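Side-chain contacts in periplasmic solute binding protein (Candidatus liberibacter, PDB 4CL2), which probably captures manganese or zinc ions in the periplasm and passes them on for uptake into the cell: residues 107-112 and 265-270; 172-177 and 219-224; 185-190 and 208-213; 243-248 and 254-259. All coordinates share one frame; numbering follows the deposited sequence.

Contact 1 (107-112 and 265-270); sequences AWMSLT and FSLTKI
Met109, the central residue of an inverse gamma turn in the chain leading into helix 111-128, touches Ser266 and Leu267 on the side of helix 259-274. Its side chain is folded rather than extended: three successive torsions near -60° (chi1 -63°, chi2 -60°, chi3 -59°) curl it in one sense and bring the terminal methyl end-on to the helix. The backbones stay well apart, with the CA atoms of Met109 and Ser266 9.2 Å from each other, and this one thioether bridges the gap. Leu267 answers with a single branch. CD1 is the one that meets the methyl; the rest of the leucine's surroundings include Ile151 and Leu154 of helix 133-158 and Leu178 and Phe182 of helix 176-182. Ser266 offers its CB to the methionine and sends OG to the backbone oxygen of Tyr245, so its hydroxyl is satisfied although the contact is buried. The side chain of Met109 is, at its nearest, about 5 Å from that of the metal ligand His106 and about 9 Å from the manganese. Met109 CE is shared almost evenly between its partners, 4.2 Å from Ser266 CB and 4.3 Å from Leu267 CD1.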
loop_
_atom_site.group_PDB
_atom_site.type_symbol
_atom_site.label_atom_id
_atom_site.label_comp_id
_atom_site.label_asym_id
_atom_site.label_seq_id
_atom_site.Cartn_x
_atom_site.Cartn_y
_atom_site.Cartn_z
ATOM N N ALA A 107 0.715 -3.974 -3.135
ATOM C CA ALA A 107 1.809 -4.878 -2.667
ATOM C C ALA A 107 2.409 -4.399 -1.360
ATOM O O ALA A 107 3.011 -5.229 -0.621
ATOM C CB ALA A 107 2.897 -4.944 -3.747
ATOM N N TRP A 108 2.257 -3.124 -1.019
ATOM C CA TRP A 108 2.786 -2.589 0.230
ATOM C C TRP A 108 2.131 -3.073 1.528
ATOM O O TRP A 108 2.701 -2.866 2.580
ATOM C CB TRP A 108 2.806 -1.038 0.231
ATOM C CG TRP A 108 1.435 -0.438 0.104
ATOM C CD1 TRP A 108 0.545 -0.232 1.130
ATOM C CD2 TRP A 108 0.752 -0.089 -1.096
ATOM N NE1 TRP A 108 -0.642 0.286 0.631
ATOM C CE2 TRP A 108 -0.544 0.355 -0.732
ATOM C CE3 TRP A 108 1.107 -0.092 -2.456
ATOM C CZ2 TRP A 108 -1.455 0.833 -1.661
ATOM C CZ3 TRP A 108 0.219 0.375 -3.387
ATOM C CH2 TRP A 108 -1.080 0.838 -3.005
ATOM N N MET A 109 0.977 -3.726 1.389
ATOM C CA MET A 109 0.225 -4.232 2.553
ATOM C C MET A 109 0.724 -5.648 2.881
ATOM O O MET A 109 0.086 -6.637 2.580
ATOM C CB MET A 109 -1.277 -4.230 2.329
ATOM C CG MET A 109 -1.869 -2.865 2.118
ATOM S SD MET A 109 -1.635 -1.709 3.456
ATOM C CE MET A 109 -2.406 -2.547 4.851
ATOM N N SER A 110 1.954 -5.720 3.365
ATOM C CA SER A 110 2.645 -6.975 3.563
ATOM C C SER A 110 3.952 -6.665 4.282
ATOM O O SER A 110 4.675 -5.720 3.954
ATOM C CB SER A 110 2.929 -7.691 2.230
ATOM O OG SER A 110 4.038 -8.579 2.230
ATOM N N LEU A 111 4.276 -7.519 5.227
ATOM C CA LEU A 111 5.514 -7.373 6.011
ATOM C C LEU A 111 6.691 -7.764 5.118
ATOM O O LEU A 111 7.690 -7.057 5.055
ATOM C CB LEU A 111 5.444 -8.229 7.315
ATOM C CG LEU A 111 6.784 -8.278 8.117
ATOM C CD1 LEU A 111 7.157 -6.884 8.484
ATOM C CD2 LEU A 111 6.460 -9.131 9.351
ATOM N N THR A 112 6.592 -8.872 4.408
ATOM C CA THR A 112 7.663 -9.296 3.513
ATOM C C THR A 112 7.900 -8.228 2.482
ATOM O O THR A 112 9.050 -7.864 2.164
ATOM C CB THR A 112 7.299 -10.603 2.796
ATOM O OG1 THR A 112 7.110 -11.618 3.791
ATOM C CG2 THR A 112 8.353 -10.998 1.854
ATOM N N PHE A 265 -1.594 0.440 12.267
ATOM C CA PHE A 265 -3.004 0.677 12.517
ATOM C C PHE A 265 -3.895 -0.363 11.893
ATOM O O PHE A 265 -4.737 -0.936 12.561
ATOM C CB PHE A 265 -3.430 2.075 12.036
ATOM C CG PHE A 265 -4.841 2.391 12.325
ATOM C CD1 PHE A 265 -5.219 2.987 13.501
ATOM C CD2 PHE A 265 -5.820 2.068 11.387
ATOM C CE1 PHE A 265 -6.550 3.185 13.777
ATOM C CE2 PHE A 265 -7.154 2.269 11.655
ATOM C CZ PHE A 265 -7.516 2.822 12.848
ATOM N N SER A 266 -3.716 -0.604 10.597
ATOM C CA SER A 266 -4.601 -1.530 9.909
ATOM C C SER A 266 -4.438 -2.955 10.403
ATOM O O SER A 266 -5.439 -3.587 10.599
ATOM C CB SER A 266 -4.402 -1.410 8.411
ATOM O OG SER A 266 -4.848 -0.076 8.005
ATOM N N LEU A 267 -3.229 -3.428 10.624
ATOM C CA LEU A 267 -3.068 -4.759 11.136
ATOM C C LEU A 267 -3.581 -4.890 12.577
ATOM O O LEU A 267 -4.135 -5.911 12.972
ATOM C CB LEU A 267 -1.662 -5.231 10.984
ATOM C CG LEU A 267 -1.294 -5.763 9.579
ATOM C CD1 LEU A 267 -1.522 -4.859 8.424
ATOM C CD2 LEU A 267 0.204 -6.171 9.658
ATOM N N THR A 268 -3.396 -3.843 13.401
ATOM C CA THR A 268 -3.979 -3.865 14.749
ATOM C C THR A 268 -5.464 -4.004 14.709
ATOM O O THR A 268 -6.097 -4.783 15.428
ATOM C CB THR A 268 -3.496 -2.605 15.583
ATOM O OG1 THR A 268 -2.097 -2.605 15.761
ATOM C CG2 THR A 268 -4.193 -2.570 16.914
ATOM N N LYS A 269 -6.117 -3.227 13.846
ATOM C CA LYS A 269 -7.519 -3.256 13.749
ATOM C C LYS A 269 -8.043 -4.640 13.263
ATOM O O LYS A 269 -8.982 -5.193 13.755
ATOM C CB LYS A 269 -8.011 -2.108 12.856
ATOM C CG LYS A 269 -9.504 -2.012 12.865
ATOM C CD LYS A 269 -9.958 -0.616 12.462
ATOM C CE LYS A 269 -11.448 -0.558 12.521
ATOM N NZ LYS A 269 -11.961 -0.470 13.937
ATOM N N ILE A 270 -7.309 -5.207 12.294
ATOM C CA ILE A 270 -7.669 -6.553 11.839
ATOM C C ILE A 270 -7.561 -7.596 12.956
ATOM O O ILE A 270 -8.507 -8.317 13.209
ATOM C CB ILE A 270 -6.799 -6.929 10.647
ATOM C CG1 ILE A 270 -7.142 -6.018 9.473
ATOM C CG2 ILE A 270 -7.010 -8.427 10.334
ATOM C CD1 ILE A 270 -6.127 -6.151 8.366
#

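Contact 2 (172-177 and 219-224); sequences EGCLVY and FSESTN. With MN (manganese (II) ion), chain L.
Glu172 and Glu221 meet where two chain turns come together: an inverse gamma turn centred on Gly173, just ahead of helix 176-182, and a type I beta turn from Glu221 to Asn224 at the end of strand 217-221. The link is backbone to side chain. Glu172 N donates to Glu221 OE1 at 2.9 Å, reaching the syn side of the carboxylate close to its plane. Asn224 ND2 bonds the same oxygen at 2.9 Å but comes from above that plane, with the acceptor lying in its own amide plane. Asn224 OD1 in turn takes the N-H of Glu221 at 3.0 Å, so one amide ties both ends of this glutamate residue. The second oxygen, OE2, is held by Ser171 N, which fixes the rotation of the carboxylate; Cys174 SG packs against the Glu221 stem, 3.7 Å from CG. The Glu172 side chain runs to the metal. With CG anti to the backbone N (chi1 -166°) and an extended chain, it carries OE2 to 2.3 Å from the manganese, while OE1 makes a longer metal contact of 2.7 Å; Asn193 N also bonds OE2. A water bridges Glu172 OE1 and Glu221 OE1. Glu221 acts as a second-shell residue that grips the backbone N of a metal ligand and so probably steadies it, in the site that Glu172 forms with His106 and Asp247 in this family 9 binding protein.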
loop_
_atom_site.group_PDB
_atom_site.type_symbol
_atom_site.label_atom_id
_atom_site.label_comp_id
_atom_site.label_asym_id
_atom_site.label_seq_id
_atom_site.Cartn_x
_atom_site.Cartn_y
_atom_site.Cartn_z
ATOM N N GLU A 172 -12.597 -2.690 -1.127
ATOM C CA GLU A 172 -11.572 -2.807 -2.176
ATOM C C GLU A 172 -10.685 -4.021 -1.923
ATOM O O GLU A 172 -10.485 -4.416 -0.779
ATOM C CB GLU A 172 -10.675 -1.561 -2.188
ATOM C CG GLU A 172 -9.819 -1.457 -3.444
ATOM C CD GLU A 172 -8.769 -0.354 -3.366
ATOM O OE1 GLU A 172 -8.200 -0.109 -2.314
ATOM O OE2 GLU A 172 -8.437 0.229 -4.360
ATOM N N GLY A 173 -10.142 -4.625 -2.995
ATOM C CA GLY A 173 -9.188 -5.777 -2.815
ATOM C C GLY A 173 -7.817 -5.323 -2.367
ATOM O O GLY A 173 -6.785 -5.601 -3.022
ATOM N N CYS A 174 -7.756 -4.668 -1.223
ATOM C CA CYS A 174 -6.551 -4.022 -0.768
ATOM C C CYS A 174 -5.644 -4.929 0.063
ATOM O O CYS A 174 -4.563 -4.509 0.388
ATOM C CB CYS A 174 -6.934 -2.783 0.065
ATOM S SG CYS A 174 -8.041 -3.106 1.435
ATOM N N LEU A 175 -6.129 -6.091 0.467
ATOM C CA LEU A 175 -5.347 -6.946 1.408
ATOM C C LEU A 175 -4.885 -8.220 0.773
ATOM O O LEU A 175 -4.413 -9.145 1.500
ATOM C CB LEU A 175 -6.108 -7.304 2.715
ATOM C CG LEU A 175 -6.508 -6.109 3.578
ATOM C CD1 LEU A 175 -7.239 -6.563 4.834
ATOM C CD2 LEU A 175 -5.361 -5.175 3.916
ATOM N N VAL A 176 -4.945 -8.339 -0.553
ATOM C CA VAL A 176 -4.619 -9.618 -1.179
ATOM C C VAL A 176 -3.149 -10.005 -0.933
ATOM O O VAL A 176 -2.865 -11.212 -0.763
ATOM C CB VAL A 176 -4.959 -9.688 -2.651
ATOM C CG1 VAL A 176 -6.462 -9.488 -2.827
ATOM C CG2 VAL A 176 -4.188 -8.654 -3.477
ATOM N N TYR A 177 -2.253 -9.031 -0.942
ATOM C CA TYR A 177 -0.848 -9.305 -0.592
ATOM C C TYR A 177 -0.610 -9.629 0.878
ATOM O O TYR A 177 0.262 -10.498 1.192
ATOM C CB TYR A 177 0.057 -8.197 -1.058
ATOM C CG TYR A 177 0.098 -8.038 -2.573
ATOM C CD1 TYR A 177 -0.843 -7.215 -3.250
ATOM C CD2 TYR A 177 1.049 -8.692 -3.347
ATOM C CE1 TYR A 177 -0.811 -7.074 -4.634
ATOM C CE2 TYR A 177 1.083 -8.549 -4.713
ATOM C CZ TYR A 177 0.150 -7.721 -5.375
ATOM O OH TYR A 177 0.215 -7.620 -6.746
ATOM N N PHE A 219 -14.596 -5.121 6.365
ATOM C CA PHE A 219 -14.078 -3.753 6.554
ATOM C C PHE A 219 -14.345 -2.876 5.349
ATOM O O PHE A 219 -14.633 -3.370 4.216
ATOM C CB PHE A 219 -12.582 -3.782 6.742
ATOM C CG PHE A 219 -12.127 -4.581 7.942
ATOM C CD1 PHE A 219 -12.101 -3.985 9.201
ATOM C CD2 PHE A 219 -11.782 -5.911 7.824
ATOM C CE1 PHE A 219 -11.695 -4.706 10.319
ATOM C CE2 PHE A 219 -11.346 -6.633 8.929
ATOM C CZ PHE A 219 -11.317 -6.028 10.169
ATOM N N SER A 220 -14.320 -1.585 5.579
ATOM C CA SER A 220 -14.083 -0.609 4.504
ATOM C C SER A 220 -12.833 0.145 4.702
ATOM O O SER A 220 -12.079 -0.136 5.635
ATOM C CB SER A 220 -15.310 0.313 4.311
ATOM O OG SER A 220 -15.485 1.168 5.463
ATOM N N GLU A 221 -12.520 1.073 3.798
ATOM C CA GLU A 221 -11.268 1.728 3.798
ATOM C C GLU A 221 -11.375 3.265 3.755
ATOM O O GLU A 221 -12.405 3.811 3.450
ATOM C CB GLU A 221 -10.353 1.168 2.700
ATOM C CG GLU A 221 -10.192 -0.368 2.800
ATOM C CD GLU A 221 -11.245 -1.186 2.038
ATOM O OE1 GLU A 221 -11.433 -0.954 0.899
ATOM O OE2 GLU A 221 -11.859 -2.080 2.597
ATOM N N SER A 222 -10.271 3.928 4.070
ATOM C CA SER A 222 -10.354 5.367 4.437
ATOM C C SER A 222 -10.648 6.254 3.223
ATOM O O SER A 222 -11.162 7.367 3.383
ATOM C CB SER A 222 -9.068 5.851 5.092
ATOM O OG SER A 222 -7.928 5.784 4.196
ATOM N N THR A 223 -10.447 5.729 2.029
ATOM C CA THR A 223 -10.791 6.505 0.815
ATOM C C THR A 223 -12.011 6.036 0.072
ATOM O O THR A 223 -12.242 6.506 -1.031
ATOM C CB THR A 223 -9.605 6.593 -0.126
ATOM O OG1 THR A 223 -9.288 5.314 -0.705
ATOM C CG2 THR A 223 -8.399 7.079 0.649
ATOM N N ASN A 224 -12.798 5.139 0.643
ATOM C CA ASN A 224 -14.039 4.733 0.001
ATOM C C ASN A 224 -15.203 4.772 0.933
ATOM O O ASN A 224 -15.051 5.145 2.077
ATOM C CB ASN A 224 -13.857 3.394 -0.744
ATOM C CG ASN A 224 -13.472 2.253 0.161
ATOM O OD1 ASN A 224 -13.886 2.182 1.321
ATOM N ND2 ASN A 224 -12.717 1.315 -0.385
HETATM MN MN MN L . -6.417 1.201 -3.946
HETATM O O HOH W 1 -9.504 0.732 -0.181
#

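Contact 3 (185-190 and 208-213); sequences KSLYLW and NQMRSH
Apolar contact is what joins Leu187, on strand 185-188, to Gln209 and Met210 near the end of helix 200-212. The leucine lies crosswise to the glutamine side chain, at about a right angle, and both its methyls lean on the stem: CD1 comes to 3.4 Å from Gln209 CB, and CD2 sits 3.9 Å from Gln209 CG. A chi1 of -97°, well off a staggered value, accompanies this close fit. CD1 also touches the next residue, 4.0 Å from Met210 CG, so a single methyl serves two consecutive helix positions. Met210 lies aslant to the leucine and offers its stem to it.

No hydrogen bond crosses the contact; Gln209 and His213 pair within their own segment. Gln209 bends at chi2 (-70°), which lifts its amide off the leucine and lets OE1 meet the edge of the His213 ring in the ring plane; the bond from His213 NE2, 2.9 Å to Gln209 OE1, is weak. Gln209 NE2 turns to a glycerol, probably from the crystallisation liquor. The His213 ring stacks on that of Trp167.

Leu187 also touches Trp167 and Val169 of strand 167-170, the parallel neighbour of its own strand, while Met210 packs on Val232 and Thr236 of helix 227-236. Helix 200-212 is thereby seated against the sheet, consistent with a beta-alpha-beta crossover from strand 185-188 to strand 217-221, which Phe219-Val169 backbone bonding links to strand 167-170.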
loop_
_atom_site.group_PDB
_atom_site.type_symbol
_atom_site.label_atom_id
_atom_site.label_comp_id
_atom_site.label_asym_id
_atom_site.label_seq_id
_atom_site.Cartn_x
_atom_site.Cartn_y
_atom_site.Cartn_z
ATOM N N LYS A 185 -7.102 -16.308 3.486
ATOM C CA LYS A 185 -7.873 -16.112 2.233
ATOM C C LYS A 185 -8.481 -14.709 2.203
ATOM O O LYS A 185 -8.666 -14.147 3.262
ATOM C CB LYS A 185 -8.989 -17.145 2.197
ATOM C CG LYS A 185 -8.472 -18.584 2.085
ATOM C CD LYS A 185 -9.293 -19.522 2.984
ATOM C CE LYS A 185 -8.751 -19.581 4.420
ATOM N NZ LYS A 185 -9.800 -20.024 5.381
ATOM N N SER A 186 -8.692 -14.098 1.031
ATOM C CA SER A 186 -9.223 -12.680 0.947
ATOM C C SER A 186 -10.550 -12.804 0.124
ATOM O O SER A 186 -10.775 -13.733 -0.733
ATOM C CB SER A 186 -8.218 -11.537 0.385
ATOM O OG SER A 186 -8.162 -10.178 1.093
ATOM N N LEU A 187 -11.455 -11.924 0.464
ATOM C CA LEU A 187 -12.715 -11.724 -0.245
ATOM C C LEU A 187 -12.903 -10.227 -0.252
ATOM O O LEU A 187 -12.470 -9.554 0.680
ATOM C CB LEU A 187 -13.885 -12.332 0.488
ATOM C CG LEU A 187 -14.457 -13.702 0.171
ATOM C CD1 LEU A 187 -15.705 -13.838 1.049
ATOM C CD2 LEU A 187 -14.833 -13.815 -1.304
ATOM N N TYR A 188 -13.477 -9.712 -1.337
ATOM C CA TYR A 188 -13.650 -8.273 -1.465
ATOM C C TYR A 188 -14.752 -7.977 -2.450
ATOM O O TYR A 188 -15.220 -8.870 -3.173
ATOM C CB TYR A 188 -12.359 -7.529 -1.802
ATOM C CG TYR A 188 -11.593 -8.124 -2.941
ATOM C CD1 TYR A 188 -11.923 -7.823 -4.252
ATOM C CD2 TYR A 188 -10.572 -9.062 -2.704
ATOM C CE1 TYR A 188 -11.214 -8.398 -5.312
ATOM C CE2 TYR A 188 -9.886 -9.650 -3.753
ATOM C CZ TYR A 188 -10.168 -9.292 -5.023
ATOM O OH TYR A 188 -9.450 -9.898 -6.030
ATOM N N LEU A 189 -15.153 -6.704 -2.486
ATOM C CA LEU A 189 -16.310 -6.267 -3.311
ATOM C C LEU A 189 -15.914 -5.691 -4.700
ATOM O O LEU A 189 -16.710 -5.777 -5.648
ATOM C CB LEU A 189 -17.127 -5.239 -2.505
ATOM C CG LEU A 189 -17.516 -5.652 -1.096
ATOM C CD1 LEU A 189 -18.435 -4.614 -0.425
ATOM C CD2 LEU A 189 -18.229 -6.973 -1.107
ATOM N N TRP A 190 -14.735 -5.099 -4.793
ATOM C CA TRP A 190 -14.138 -4.625 -6.061
ATOM C C TRP A 190 -12.640 -4.625 -5.951
ATOM O O TRP A 190 -12.077 -4.331 -4.913
ATOM C CB TRP A 190 -14.735 -3.236 -6.485
ATOM C CG TRP A 190 -14.582 -2.167 -5.403
ATOM C CD1 TRP A 190 -13.474 -1.448 -5.144
ATOM C CD2 TRP A 190 -15.543 -1.790 -4.397
ATOM N NE1 TRP A 190 -13.708 -0.593 -4.084
ATOM C CE2 TRP A 190 -14.955 -0.797 -3.602
ATOM C CE3 TRP A 190 -16.822 -2.180 -4.111
ATOM C CZ2 TRP A 190 -15.616 -0.219 -2.527
ATOM C CZ3 TRP A 190 -17.508 -1.560 -3.056
ATOM C CH2 TRP A 190 -16.889 -0.580 -2.292
ATOM N N ASN A 208 -22.324 -14.562 -0.834
ATOM C CA ASN A 208 -22.456 -16.002 -0.848
ATOM C C ASN A 208 -21.298 -16.670 -0.119
ATOM O O ASN A 208 -21.510 -17.585 0.704
ATOM C CB ASN A 208 -22.616 -16.479 -2.295
ATOM C CG ASN A 208 -24.024 -16.241 -2.812
ATOM O OD1 ASN A 208 -24.953 -16.267 -2.045
ATOM N ND2 ASN A 208 -24.170 -15.965 -4.081
ATOM N N GLN A 209 -20.104 -16.158 -0.361
ATOM C CA GLN A 209 -18.899 -16.728 0.301
ATOM C C GLN A 209 -18.878 -16.532 1.808
ATOM O O GLN A 209 -18.534 -17.443 2.557
ATOM C CB GLN A 209 -17.659 -16.214 -0.343
ATOM C CG GLN A 209 -17.413 -16.734 -1.743
ATOM C CD GLN A 209 -17.036 -18.208 -1.717
ATOM O OE1 GLN A 209 -16.252 -18.637 -0.869
ATOM N NE2 GLN A 209 -17.595 -18.983 -2.625
ATOM N N MET A 210 -19.321 -15.368 2.269
ATOM C CA MET A 210 -19.414 -15.134 3.703
ATOM C C MET A 210 -20.395 -16.017 4.427
ATOM O O MET A 210 -20.124 -16.467 5.541
ATOM C CB MET A 210 -19.746 -13.669 3.958
ATOM C CG MET A 210 -18.574 -12.744 3.687
ATOM S SD MET A 210 -18.910 -10.953 3.833
ATOM C CE MET A 210 -19.032 -10.816 5.586
ATOM N N ARG A 211 -21.562 -16.228 3.834
ATOM C CA ARG A 211 -22.516 -17.142 4.432
ATOM C C ARG A 211 -21.947 -18.552 4.456
ATOM O O ARG A 211 -21.967 -19.224 5.489
ATOM C CB ARG A 211 -23.823 -17.120 3.673
ATOM C CG ARG A 211 -24.602 -15.843 3.880
ATOM C CD ARG A 211 -26.072 -16.124 3.749
ATOM N NE ARG A 211 -26.563 -17.214 4.617
ATOM C CZ ARG A 211 -27.095 -18.385 4.212
ATOM N NH1 ARG A 211 -27.221 -18.708 2.927
ATOM N NH2 ARG A 211 -27.518 -19.260 5.118
ATOM N N SER A 212 -21.432 -18.974 3.311
ATOM C CA SER A 212 -20.922 -20.318 3.151
ATOM C C SER A 212 -19.825 -20.609 4.176
ATOM O O SER A 212 -19.827 -21.676 4.778
ATOM C CB SER A 212 -20.415 -20.496 1.724
ATOM O OG SER A 212 -19.756 -21.725 1.604
ATOM N N HIS A 213 -18.904 -19.664 4.388
ATOM C CA HIS A 213 -17.803 -19.835 5.355
ATOM C C HIS A 213 -18.023 -19.162 6.690
ATOM O O HIS A 213 -17.123 -19.089 7.472
ATOM C CB HIS A 213 -16.473 -19.372 4.773
ATOM C CG HIS A 213 -16.175 -19.970 3.438
ATOM N ND1 HIS A 213 -15.903 -21.306 3.270
ATOM C CD2 HIS A 213 -16.119 -19.417 2.203
ATOM C CE1 HIS A 213 -15.715 -21.559 1.989
ATOM N NE2 HIS A 213 -15.834 -20.426 1.321
#

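Contact 4 (243-248 and 254-259); sequences VLYVDS and GPAPTY. With MN (manganese (II) ion), chain L; SO4 (sulfate ion), chain F.
Tyr245 packs on Pro255 and Ala256 in a short-range apolar contact, partly buried, that folds the loop before helix 259-274 back onto the chain leaving strand 239-244. Both partners lie on the same side of the tyrosine ring and approach it obliquely, dividing its length between them. Ala256 CB takes the root, 3.9 Å from Tyr245 CG. Pro255 takes the outer end, its CG 3.5 Å from Tyr245 CE1, and the two side chains cross at about a right angle. The ring is directed over this loop by chi1 of -77°, which sets CG opposite the carbonyl carbon and beside the backbone N. Phe265, from the first turns of helix 259-274, adds an edge-to-face contact with the tyrosine.

A sulfate, probably from the crystallisation liquor, occupies the ring edge: its O1 lies in the ring plane, 3.3 Å from Tyr245 CE2, and accepts a weak hydrogen bond of 3.4 Å from Tyr245 OH. The sulfate is held by Lys251 N as well.

Two residues beyond the tyrosine, the same chain supplies a metal ligand. Asp247 OD1 binds the manganese at 2.5 Å, and OD2 binds more loosely at 2.7 Å. The contact thus lies in the loop leading from a sheet strand into the manganese site of His106, Glu172 and Asp247, which in this protein also binds zinc.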
loop_
_atom_site.group_PDB
_atom_site.type_symbol
_atom_site.label_atom_id
_atom_site.label_comp_id
_atom_site.label_asym_id
_atom_site.label_seq_id
_atom_site.Cartn_x
_atom_site.Cartn_y
_atom_site.Cartn_z
ATOM N N VAL A 243 -13.092 0.946 9.541
ATOM C CA VAL A 243 -12.261 1.543 8.519
ATOM C C VAL A 243 -10.795 1.231 8.637
ATOM O O VAL A 243 -10.183 1.474 9.677
ATOM C CB VAL A 243 -12.409 3.082 8.519
ATOM C CG1 VAL A 243 -11.561 3.694 7.434
ATOM C CG2 VAL A 243 -13.849 3.518 8.351
ATOM N N LEU A 244 -10.197 0.702 7.575
ATOM C CA LEU A 244 -8.755 0.485 7.480
ATOM C C LEU A 244 -8.115 1.575 6.633
ATOM O O LEU A 244 -8.744 2.185 5.806
ATOM C CB LEU A 244 -8.411 -0.846 6.801
ATOM C CG LEU A 244 -9.095 -2.066 7.448
ATOM C CD1 LEU A 244 -8.789 -3.352 6.608
ATOM C CD2 LEU A 244 -8.633 -2.291 8.888
ATOM N N TYR A 245 -6.827 1.785 6.881
ATOM C CA TYR A 245 -6.001 2.753 6.079
ATOM C C TYR A 245 -5.074 1.910 5.207
ATOM O O TYR A 245 -4.197 1.113 5.681
ATOM C CB TYR A 245 -5.156 3.656 7.003
ATOM C CG TYR A 245 -5.979 4.728 7.630
ATOM C CD1 TYR A 245 -6.783 4.455 8.677
ATOM C CD2 TYR A 245 -6.006 5.998 7.073
ATOM C CE1 TYR A 245 -7.589 5.412 9.236
ATOM C CE2 TYR A 245 -6.835 6.961 7.619
ATOM C CZ TYR A 245 -7.606 6.651 8.687
ATOM O OH TYR A 245 -8.463 7.574 9.294
ATOM N N VAL A 246 -5.261 2.025 3.892
ATOM C CA VAL A 246 -4.539 1.196 2.914
ATOM C C VAL A 246 -4.007 1.941 1.679
ATOM O O VAL A 246 -2.900 1.643 1.228
ATOM C CB VAL A 246 -5.346 -0.024 2.458
ATOM C CG1 VAL A 246 -5.688 -0.934 3.614
ATOM C CG2 VAL A 246 -6.601 0.380 1.722
ATOM N N ASP A 247 -4.735 2.931 1.153
ATOM C CA ASP A 247 -4.410 3.510 -0.164
ATOM C C ASP A 247 -3.634 4.806 -0.095
ATOM O O ASP A 247 -3.141 5.261 -1.114
ATOM C CB ASP A 247 -5.681 3.743 -0.960
ATOM C CG ASP A 247 -6.255 2.452 -1.537
ATOM O OD1 ASP A 247 -5.497 1.486 -1.641
ATOM O OD2 ASP A 247 -7.470 2.461 -1.826
ATOM N N SER A 248 -3.594 5.435 1.082
ATOM C CA SER A 248 -2.937 6.721 1.290
ATOM C C SER A 248 -2.577 6.822 2.735
ATOM O O SER A 248 -3.305 6.308 3.581
ATOM C CB SER A 248 -3.932 7.824 0.942
ATOM O OG SER A 248 -3.425 9.130 1.227
ATOM N N GLY A 254 -4.073 12.334 11.799
ATOM C CA GLY A 254 -4.876 11.118 11.675
ATOM C C GLY A 254 -4.023 9.952 12.192
ATOM O O GLY A 254 -2.911 10.133 12.642
ATOM N N PRO A 255 -4.576 8.738 12.139
ATOM C CA PRO A 255 -3.870 7.611 12.764
ATOM C C PRO A 255 -2.771 6.947 11.968
ATOM O O PRO A 255 -2.076 6.044 12.473
ATOM C CB PRO A 255 -5.001 6.637 13.038
ATOM C CG PRO A 255 -5.973 6.887 11.940
ATOM C CD PRO A 255 -5.914 8.355 11.681
ATOM N N ALA A 256 -2.585 7.354 10.714
ATOM C CA ALA A 256 -1.690 6.631 9.802
ATOM C C ALA A 256 -0.839 7.626 8.990
ATOM O O ALA A 256 -0.855 7.549 7.756
ATOM C CB ALA A 256 -2.444 5.707 8.888
ATOM N N PRO A 257 -0.086 8.501 9.700
ATOM C CA PRO A 257 0.620 9.592 8.985
ATOM C C PRO A 257 1.960 9.118 8.382
ATOM O O PRO A 257 2.645 9.898 7.723
ATOM C CB PRO A 257 0.825 10.607 10.054
ATOM C CG PRO A 257 1.060 9.804 11.299
ATOM C CD PRO A 257 -0.044 8.741 11.151
ATOM N N THR A 258 2.345 7.889 8.644
ATOM C CA THR A 258 3.567 7.279 8.096
ATOM C C THR A 258 3.259 5.875 7.626
ATOM O O THR A 258 2.242 5.283 8.009
ATOM C CB THR A 258 4.712 7.192 9.144
ATOM O OG1 THR A 258 4.408 6.185 10.128
ATOM C CG2 THR A 258 4.952 8.479 9.881
ATOM N N TYR A 259 4.118 5.288 6.794
ATOM C CA TYR A 259 3.890 3.932 6.365
ATOM C C TYR A 259 3.863 2.950 7.505
ATOM O O TYR A 259 2.983 2.052 7.569
ATOM C CB TYR A 259 4.964 3.533 5.345
ATOM C CG TYR A 259 4.959 2.062 4.859
ATOM C CD1 TYR A 259 3.860 1.522 4.317
ATOM C CD2 TYR A 259 6.071 1.295 4.918
ATOM C CE1 TYR A 259 3.839 0.211 3.800
ATOM C CE2 TYR A 259 6.096 0.021 4.407
ATOM C CZ TYR A 259 4.976 -0.530 3.848
ATOM O OH TYR A 259 4.986 -1.809 3.338
HETATM MN MN MN L . -6.417 1.201 -3.946
HETATM S S SO4 F . -7.501 11.154 7.181
HETATM O O1 SO4 F . -8.161 9.908 6.796
HETATM O O2 SO4 F . -8.552 12.175 6.952
HETATM O O3 SO4 F . -6.346 11.472 6.349
HETATM O O4 SO4 F . -7.190 11.232 8.640
#

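In the fold
Followed from the N terminus, the chain opens contact 1 at residues 107-112 and closes it only at 265-270, so the other three contacts lie inside this one long loop. Contact 2 opens at 172-177 and closes at 219-224, with contact 3 nested within it. Contact 4 follows in series, a short loop closed before helix 259-274 completes contact 1; none cross. Contacts 2 and 4 meet at the neighbouring strands 217-221 and 239-244 and share the manganese. Contact 1 touches both, including a Trp108 O to Tyr259 OH hydrogen bond. Contact 3 lies farther out, joined to contact 2 where Gly173 N meets Trp190 O.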